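Local atomic coordinates of lipid A deacylase PagL (Pseudomonas aeruginosa, PDB entry 2ERV), a protein that hydrolyses the ester bond at the 3 position of lipid A in the outer membrane, releasing a primary fatty acyl chain. Residues R123-Y127 against G138-Y142. Sequence-based numbering, arbitrary orientation.
Sequences RAIHY and GIESY. With CXE (pentaethylene glycol monodecyl ether), chain E.
Gly138 meets Tyr127 where the last hairpin of the PagL beta-barrel begins to pair, strand 119-128 running antiparallel to strand 139-149. Gly138 CA makes a CA-H...O contact with Tyr127 O. Ile139 follows and forms a hydrogen-bonded pair with Tyr127. Tyr127 N gives a bond of 2.8 Å to Ile139 O, and Ile139 N returns one of 3.0 Å to Tyr127 O. Ile139 CG2 also touches Tyr127 CB, while Ile139 O lies at the edge of the Tyr127 ring. Ile139 and Tyr127 project into the barrel, where the Tyr127 ring meets Phe88 edge-to-face and stands nearly perpendicular to the Trp48 ring.

Glu140 and His126 are a non-hydrogen-bonded pair on the outer face, and both belong to the charge relay system. Their side chains run side by side. A bend at chi2 (79°) curls the Glu140 chain so that Glu140 OE2 uses its anti lone pair to accept a bond of 2.7 Å from His126 ND1. Carboxylate and ring are nearly coplanar, 14° apart. This bond helps fix the rotation of the imidazole, whose NE2 is hydrogen-bonded to Ser128 OG, completing the catalytic triad.

Ser141 pairs with Ile125 through two backbone hydrogen bonds. Ser141 OG is hydrogen-bonded to Thr16 OG1 inside the barrel. Tyr142 returns to the outer face beside a bound detergent molecule, with CXE O20 3.8 Å from Tyr142 CB. Its ring rests against Ala124, with Tyr142 CD1 3.8 Å from Ala124 CB.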
# COMPACT_ATOMS: atom_id res chain seq x y z
N ARG A 123 -2.33 6.25 -2.81
CA ARG A 123 -1.50 5.63 -1.77
C ARG A 123 -0.05 6.05 -2.04
O ARG A 123 0.36 6.15 -3.19
CB ARG A 123 -1.60 4.14 -1.98
CG ARG A 123 -1.56 3.35 -0.75
CD ARG A 123 -2.59 2.25 -0.79
NE ARG A 123 -2.46 1.42 -1.97
CZ ARG A 123 -3.23 0.39 -2.24
NH1 ARG A 123 -4.15 0.08 -1.37
NH2 ARG A 123 -3.06 -0.34 -3.36
N ALA A 124 0.72 6.29 -0.99
CA ALA A 124 2.17 6.40 -1.15
C ALA A 124 2.77 5.33 -0.22
O ALA A 124 2.39 5.29 0.95
CB ALA A 124 2.62 7.80 -0.72
N ILE A 125 3.62 4.45 -0.75
CA ILE A 125 4.18 3.36 0.03
C ILE A 125 5.68 3.39 -0.12
O ILE A 125 6.18 3.59 -1.23
CB ILE A 125 3.64 1.97 -0.41
CG1 ILE A 125 2.10 1.99 -0.46
CG2 ILE A 125 4.17 0.91 0.55
CD1 ILE A 125 1.48 0.73 -1.04
N HIS A 126 6.38 3.22 0.99
CA HIS A 126 7.85 3.13 0.97
C HIS A 126 8.37 1.83 1.57
O HIS A 126 7.85 1.34 2.58
CB HIS A 126 8.43 4.34 1.74
CG HIS A 126 9.85 4.17 2.16
ND1 HIS A 126 10.92 4.36 1.30
CD2 HIS A 126 10.40 3.86 3.37
CE1 HIS A 126 12.05 4.16 1.96
NE2 HIS A 126 11.76 3.84 3.21
N TYR A 127 9.40 1.28 0.95
CA TYR A 127 9.94 0.02 1.42
C TYR A 127 11.43 0.20 1.70
O TYR A 127 12.16 0.70 0.85
CB TYR A 127 9.80 -1.06 0.31
CG TYR A 127 8.38 -1.39 -0.07
CD1 TYR A 127 7.70 -2.45 0.56
CD2 TYR A 127 7.71 -0.65 -1.05
CE1 TYR A 127 6.38 -2.77 0.20
CE2 TYR A 127 6.39 -0.98 -1.43
CZ TYR A 127 5.74 -2.03 -0.79
OH TYR A 127 4.43 -2.37 -1.14
N GLY A 138 16.12 1.75 -0.45
CA GLY A 138 14.65 1.91 -0.35
C GLY A 138 14.02 2.03 -1.74
O GLY A 138 14.71 2.32 -2.72
N ILE A 139 12.71 1.86 -1.83
CA ILE A 139 11.99 2.18 -3.07
C ILE A 139 10.55 2.56 -2.67
O ILE A 139 10.05 2.18 -1.58
CB ILE A 139 11.98 0.95 -4.01
CG1 ILE A 139 11.53 1.33 -5.47
CG2 ILE A 139 11.16 -0.15 -3.41
CD1 ILE A 139 11.76 0.22 -6.51
N GLU A 140 9.87 3.28 -3.55
CA GLU A 140 8.56 3.83 -3.22
C GLU A 140 7.63 3.54 -4.37
O GLU A 140 8.10 3.37 -5.51
CB GLU A 140 8.64 5.35 -3.04
CG GLU A 140 9.44 5.84 -1.81
CD GLU A 140 10.97 5.82 -2.01
OE1 GLU A 140 11.44 6.35 -3.04
OE2 GLU A 140 11.70 5.28 -1.11
N SER A 141 6.33 3.54 -4.08
CA SER A 141 5.28 3.40 -5.09
C SER A 141 4.20 4.46 -4.75
O SER A 141 3.69 4.53 -3.63
CB SER A 141 4.69 1.97 -5.07
OG SER A 141 3.59 1.85 -5.99
N TYR A 142 3.91 5.32 -5.72
CA TYR A 142 2.85 6.34 -5.59
C TYR A 142 1.73 5.97 -6.55
O TYR A 142 1.93 6.00 -7.77
CB TYR A 142 3.41 7.73 -5.96
CG TYR A 142 4.65 8.11 -5.14
CD1 TYR A 142 4.52 8.71 -3.89
CD2 TYR A 142 5.94 7.88 -5.64
CE1 TYR A 142 5.64 9.05 -3.12
CE2 TYR A 142 7.07 8.24 -4.88
CZ TYR A 142 6.89 8.83 -3.62
OH TYR A 142 7.97 9.18 -2.82
C10 CXE E . 1.83 6.96 -14.76
O11 CXE E . 1.48 6.24 -13.58
C12 CXE E . 1.36 7.13 -12.47
C13 CXE E . -0.06 7.08 -11.91
O14 CXE E . 0.04 7.22 -10.50
C15 CXE E . -0.76 8.26 -9.96
C16 CXE E . -0.02 8.88 -8.80
O17 CXE E . -0.95 9.07 -7.75
C18 CXE E . -0.58 10.15 -6.89
C19 CXE E . -0.40 9.66 -5.47
O20 CXE E . 0.77 10.29 -4.93
C21 CXE E . 0.52 11.10 -3.77
C22 CXE E . -0.08 10.23 -2.69
O23 CXE E . -0.09 10.90 -1.44
C24 CXE E . -0.88 10.18 -0.49
C25 CXE E . -1.77 11.21 0.16
O26 CXE E . -2.03 10.79 1.48